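Local atomic coordinates of amine oxidase (Emericella nidulans, PDB entry 3PGB), a protein that probably oxidises primary amines with molecular oxygen, using a copper ion and a topaquinone cofactor formed from one of its own tyrosines. Residues R588-F593 against E643-V648; L253-L258 against K303-G308. All blocks are in the same frame, centred on the assembly; numbering follows the deposited sequence.

Contact 1 of 2, residues R588-F593 against E643-V648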
loop_
_atom_site.group_PDB
_atom_site.type_symbol
_atom_site.label_atom_id
_atom_site.label_comp_id
_atom_site.label_asym_id
_atom_site.label_seq_id
_atom_site.Cartn_x
_atom_site.Cartn_y
_atom_site.Cartn_z
ATOM N N ARG A 588 -21.711 10.692 4.728
ATOM C CA ARG A 588 -20.676 10.308 5.684
ATOM C C ARG A 588 -20.583 8.788 5.710
ATOM O O ARG A 588 -21.432 8.109 6.291
ATOM C CB ARG A 588 -20.986 10.848 7.084
ATOM C CG ARG A 588 -21.073 12.354 7.160
ATOM C CD ARG A 588 -21.332 12.826 8.585
ATOM N NE ARG A 588 -20.117 12.847 9.398
ATOM C CZ ARG A 588 -20.083 13.125 10.702
ATOM N NH1 ARG A 588 -21.199 13.413 11.364
ATOM N NH2 ARG A 588 -18.922 13.117 11.351
ATOM N N LEU A 589 -19.541 8.257 5.082
ATOM C CA LEU A 589 -19.460 6.828 4.841
ATOM C C LEU A 589 -18.074 6.251 5.113
ATOM O O LEU A 589 -17.100 6.980 5.337
ATOM C CB LEU A 589 -19.939 6.499 3.415
ATOM C CG LEU A 589 -19.836 7.575 2.329
ATOM C CD1 LEU A 589 -18.396 8.017 2.148
ATOM C CD2 LEU A 589 -20.397 7.055 1.020
ATOM N N ASN A 590 -18.019 4.924 5.127
ATOM C CA ASN A 590 -16.785 4.194 5.349
ATOM C C ASN A 590 -16.514 3.246 4.196
ATOM O O ASN A 590 -17.430 2.864 3.460
ATOM C CB ASN A 590 -16.872 3.436 6.667
ATOM C CG ASN A 590 -16.924 4.372 7.862
ATOM O OD1 ASN A 590 -16.169 5.336 7.922
ATOM N ND2 ASN A 590 -17.812 4.097 8.809
ATOM N N TRP A 591 -15.246 2.885 4.026
ATOM C CA TRP A 591 -14.861 1.974 2.959
ATOM C C TRP A 591 -15.543 0.632 3.215
ATOM O O TRP A 591 -15.607 0.164 4.351
ATOM C CB TRP A 591 -13.340 1.841 2.879
ATOM C CG TRP A 591 -12.643 3.146 2.571
ATOM C CD1 TRP A 591 -11.877 3.875 3.422
ATOM C CD2 TRP A 591 -12.669 3.868 1.334
ATOM N NE1 TRP A 591 -11.417 5.007 2.795
ATOM C CE2 TRP A 591 -11.889 5.027 1.511
ATOM C CE3 TRP A 591 -13.272 3.646 0.090
ATOM C CZ2 TRP A 591 -11.697 5.970 0.496
ATOM C CZ3 TRP A 591 -13.082 4.585 -0.923
ATOM C CH2 TRP A 591 -12.301 5.733 -0.708
ATOM N N GLY A 592 -16.084 0.032 2.161
ATOM C CA GLY A 592 -16.957 -1.128 2.314
ATOM C C GLY A 592 -16.302 -2.408 2.814
ATOM O O GLY A 592 -15.082 -2.492 2.971
ATOM N N PHE A 593 -17.143 -3.401 3.081
ATOM C CA PHE A 593 -16.694 -4.763 3.354
ATOM C C PHE A 593 -16.058 -5.337 2.089
ATOM O O PHE A 593 -16.616 -5.200 1.004
ATOM C CB PHE A 593 -17.886 -5.613 3.822
ATOM C CG PHE A 593 -17.737 -7.088 3.571
ATOM C CD1 PHE A 593 -17.000 -7.882 4.437
ATOM C CD2 PHE A 593 -18.365 -7.688 2.487
ATOM C CE1 PHE A 593 -16.873 -9.251 4.215
ATOM C CE2 PHE A 593 -18.241 -9.052 2.261
ATOM C CZ PHE A 593 -17.493 -9.832 3.130
ATOM N N GLU A 643 -14.683 10.671 12.627
ATOM C CA GLU A 643 -15.651 9.591 12.844
ATOM C C GLU A 643 -15.980 8.733 11.614
ATOM O O GLU A 643 -16.637 7.703 11.757
ATOM C CB GLU A 643 -16.937 10.166 13.432
ATOM C CG GLU A 643 -16.698 10.940 14.731
ATOM C CD GLU A 643 -17.960 11.537 15.311
ATOM O OE1 GLU A 643 -19.048 11.367 14.715
ATOM O OE2 GLU A 643 -17.850 12.178 16.376
ATOM N N TYR A 644 -15.550 9.162 10.424
ATOM C CA TYR A 644 -15.766 8.404 9.182
ATOM C C TYR A 644 -14.540 8.488 8.254
ATOM O O TYR A 644 -13.720 9.397 8.380
ATOM C CB TYR A 644 -17.015 8.908 8.438
ATOM C CG TYR A 644 -18.302 8.807 9.230
ATOM C CD1 TYR A 644 -19.207 7.771 9.005
ATOM C CD2 TYR A 644 -18.620 9.755 10.207
ATOM C CE1 TYR A 644 -20.389 7.676 9.735
ATOM C CE2 TYR A 644 -19.793 9.664 10.942
ATOM C CZ TYR A 644 -20.669 8.620 10.704
ATOM O OH TYR A 644 -21.832 8.529 11.432
ATOM N N ASP A 645 -14.429 7.545 7.318
ATOM C CA ASP A 645 -13.301 7.506 6.381
ATOM C C ASP A 645 -13.434 8.574 5.305
ATOM O O ASP A 645 -12.460 9.208 4.927
ATOM C CB ASP A 645 -13.204 6.147 5.675
ATOM C CG ASP A 645 -13.122 4.978 6.636
ATOM O OD1 ASP A 645 -13.614 3.886 6.268
ATOM O OD2 ASP A 645 -12.574 5.143 7.743
ATOM N N VAL A 646 -14.646 8.737 4.786
ATOM C CA VAL A 646 -14.902 9.621 3.651
ATOM C C VAL A 646 -16.157 10.417 3.945
ATOM O O VAL A 646 -17.175 9.859 4.323
ATOM C CB VAL A 646 -15.062 8.816 2.336
ATOM C CG1 VAL A 646 -15.629 9.682 1.217
ATOM C CG2 VAL A 646 -13.725 8.208 1.923
ATOM N N GLN A 647 -16.058 11.729 3.788
ATOM C CA GLN A 647 -17.122 12.641 4.156
ATOM C C GLN A 647 -17.210 13.731 3.092
ATOM O O GLN A 647 -16.210 14.354 2.746
ATOM C CB GLN A 647 -16.853 13.220 5.556
ATOM C CG GLN A 647 -16.863 12.151 6.655
ATOM C CD GLN A 647 -16.469 12.670 8.021
ATOM O OE1 GLN A 647 -17.326 13.000 8.834
ATOM N NE2 GLN A 647 -15.165 12.734 8.287
ATOM N N VAL A 648 -18.403 13.936 2.552
ATOM C CA VAL A 648 -18.588 14.880 1.466
ATOM C C VAL A 648 -19.567 15.971 1.883
ATOM O O VAL A 648 -20.646 15.680 2.403
ATOM C CB VAL A 648 -19.084 14.179 0.189
ATOM C CG1 VAL A 648 -19.068 15.142 -0.970
ATOM C CG2 VAL A 648 -18.212 12.962 -0.117
HETATM O O HOH W 1 -20.185 13.778 14.135
HETATM O O HOH W 2 -10.087 7.795 3.739
#
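R588 lies over the ring of Y644 and reaches the side chain of Q647. Its CB sits above the centre of the Y644 ring in a CH-pi contact, 3.9 Å from the ring centroid. Further out, Y644 CE2 comes over one face of the guanidinium, 3.5 Å from R588 CZ, with the two planes 51° apart. The R588 chain bends at CG-CD (chi3 80°). NE and NH2 both donate hydrogen bonds to Q647 OE1, side-on, at 2.9 Å from NE and 3.0 Å from NH2. Amide and guanidinium are nearly coplanar, and W641 O holds Q647 NE2. R588 NH2 and E643 OE1 form a long salt bridge; a water also joins E643 OE1 to R588 NH1, while H640 ND1 bonds E643 OE2. On the other face of the strand pair, V646 CG1 meets L589 CD1, and V646 CG2 lies 3.3 Å from W591 CZ2, over one face of the indole toward its rim. D645 OD1 accepts W591 N at 2.9 Å through its anti lone pair, while H626 binds OD2. L589 and V646 exchange two backbone hydrogen bonds. D645 and V646 both face L589, a classic beta bulge ending an antiparallel pair in the enzyme domain.

Contact 2 of 2, residues L253-L258 against K303-G308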
loop_
_atom_site.group_PDB
_atom_site.type_symbol
_atom_site.label_atom_id
_atom_site.label_comp_id
_atom_site.label_asym_id
_atom_site.label_seq_id
_atom_site.Cartn_x
_atom_site.Cartn_y
_atom_site.Cartn_z
ATOM N N LEU A 253 9.310 7.726 26.510
ATOM C CA LEU A 253 9.462 6.308 26.872
ATOM C C LEU A 253 9.717 6.057 28.365
ATOM O O LEU A 253 10.004 4.926 28.743
ATOM C CB LEU A 253 10.621 5.676 26.094
ATOM C CG LEU A 253 10.518 5.658 24.569
ATOM C CD1 LEU A 253 11.700 4.894 23.988
ATOM C CD2 LEU A 253 9.193 5.061 24.108
ATOM N N LEU A 254 9.603 7.085 29.207
ATOM C CA LEU A 254 10.003 6.983 30.615
ATOM C C LEU A 254 8.917 7.380 31.638
ATOM O O LEU A 254 9.198 8.116 32.580
ATOM C CB LEU A 254 11.256 7.844 30.841
ATOM C CG LEU A 254 12.430 7.600 29.888
ATOM C CD1 LEU A 254 13.557 8.584 30.169
ATOM C CD2 LEU A 254 12.927 6.145 29.976
ATOM N N PRO A 255 7.680 6.876 31.477
ATOM C CA PRO A 255 6.647 7.164 32.480
ATOM C C PRO A 255 6.968 6.515 33.827
ATOM O O PRO A 255 7.674 5.503 33.862
ATOM C CB PRO A 255 5.390 6.539 31.875
ATOM C CG PRO A 255 5.893 5.453 30.988
ATOM C CD PRO A 255 7.196 5.945 30.441
ATOM N N LEU A 256 6.464 7.089 34.921
ATOM C CA LEU A 256 6.789 6.590 36.272
ATOM C C LEU A 256 5.593 6.074 37.080
ATOM O O LEU A 256 5.777 5.302 38.020
ATOM C CB LEU A 256 7.548 7.650 37.068
ATOM C CG LEU A 256 8.926 8.051 36.534
ATOM C CD1 LEU A 256 9.604 8.996 37.523
ATOM C CD2 LEU A 256 9.804 6.826 36.269
ATOM N N GLY A 257 4.381 6.510 36.739
ATOM C CA GLY A 257 3.158 5.835 37.188
ATOM C C GLY A 257 2.474 6.391 38.420
ATOM O O GLY A 257 1.673 5.694 39.047
ATOM N N LEU A 258 2.783 7.635 38.771
ATOM C CA LEU A 258 2.136 8.308 39.885
ATOM C C LEU A 258 1.372 9.488 39.310
ATOM O O LEU A 258 1.952 10.335 38.632
ATOM C CB LEU A 258 3.184 8.769 40.899
ATOM C CG LEU A 258 2.694 9.484 42.162
ATOM C CD1 LEU A 258 1.667 8.650 42.922
ATOM C CD2 LEU A 258 3.878 9.816 43.049
ATOM N N LYS A 303 8.818 -0.367 39.979
ATOM C CA LYS A 303 10.089 0.133 39.453
ATOM C C LYS A 303 9.925 1.227 38.386
ATOM O O LYS A 303 8.948 1.231 37.640
ATOM C CB LYS A 303 10.904 -1.024 38.855
ATOM C CG LYS A 303 11.318 -2.128 39.842
ATOM C CD LYS A 303 11.850 -3.352 39.071
ATOM C CE LYS A 303 11.976 -4.617 39.937
ATOM N NZ LYS A 303 13.269 -4.677 40.683
ATOM N N PRO A 304 10.899 2.148 38.301
ATOM C CA PRO A 304 10.896 3.158 37.254
ATOM C C PRO A 304 11.347 2.625 35.899
ATOM O O PRO A 304 11.964 1.560 35.813
ATOM C CB PRO A 304 11.942 4.152 37.739
ATOM C CG PRO A 304 12.900 3.327 38.474
ATOM C CD PRO A 304 12.087 2.270 39.159
ATOM N N ASN A 305 11.035 3.382 34.855
ATOM C CA ASN A 305 11.691 3.233 33.572
ATOM C C ASN A 305 12.857 4.207 33.559
ATOM O O ASN A 305 12.653 5.403 33.708
ATOM C CB ASN A 305 10.724 3.553 32.431
ATOM C CG ASN A 305 9.586 2.554 32.332
ATOM O OD1 ASN A 305 9.787 1.404 31.935
ATOM N ND2 ASN A 305 8.383 2.990 32.679
ATOM N N VAL A 306 14.077 3.702 33.400
ATOM C CA VAL A 306 15.254 4.564 33.324
ATOM C C VAL A 306 15.866 4.514 31.926
ATOM O O VAL A 306 15.884 3.465 31.273
ATOM C CB VAL A 306 16.306 4.198 34.394
ATOM C CG1 VAL A 306 15.635 4.030 35.748
ATOM C CG2 VAL A 306 17.057 2.942 34.014
ATOM N N ASP A 307 16.360 5.664 31.476
ATOM C CA ASP A 307 16.914 5.796 30.138
ATOM C C ASP A 307 18.151 4.925 29.949
ATOM O O ASP A 307 18.906 4.675 30.889
ATOM C CB ASP A 307 17.256 7.265 29.830
ATOM C CG ASP A 307 17.316 7.554 28.330
ATOM O OD1 ASP A 307 16.554 6.923 27.570
ATOM O OD2 ASP A 307 18.110 8.424 27.905
ATOM N N GLY A 308 18.336 4.471 28.716
ATOM C CA GLY A 308 19.451 3.610 28.343
ATOM C C GLY A 308 19.441 3.387 26.846
ATOM O O GLY A 308 18.522 3.838 26.151
#
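N305 points at the 253-258 segment and gives the one hydrogen bond between the two segments. Its ND2 donates to P255 O at 2.9 Å, with an N-H...O angle of 165°. The acceptor lies in the N305 amide plane, while the donor is tilted 19° from the carbonyl plane of P255. With CG beside the backbone N (chi1 -66°), the N305 amide is carried to P255 O. The same ND2 lies 3.9 Å from P255 CG, so the amide end also touches the proline ring. S526 O is a second acceptor for this nitrogen. L254 and L256 reach the other segment with their methyl ends. L254 CD2 rests against backbone, 3.8 Å from N305 O, and L254 CD1 meets D307 CB at 3.9 Å. The L254 and D307 side chains meet at a slant. The D307 carboxylate is held by S250, H312 and the backbone N of D245. L256 CD2 packs on P304 CB at 3.7 Å. The contact thus lays the 303-308 loop over the start of strand 255-263. Strand 235-242 lies beside it through N242 and M239, W207 of helix 200-207 covers L256 and P304, and L527 of strand 527-528 touches P255 and N305.

In the fold
From the N terminus, contact 2 comes first. It closes a loop of 44 residues, which holds the rest of strand 255-263, strands 273-279 and 282-284, and helix 287-294. Contact 1 opens much later and closes a second loop, of 49 residues, through strands 597-603 and 613-619. The two loops follow in series and neither nest nor cross. The centres of the two contacts are about 39 Å apart and their nearest atoms about 27 Å. Contact 2 ties a connecting loop to the five-stranded antiparallel sheet that runs from strand 219-223 to strand 282-284. Contact 1 pairs strands 588-589 and 646-650 within the enzyme domain, beside the second subunit.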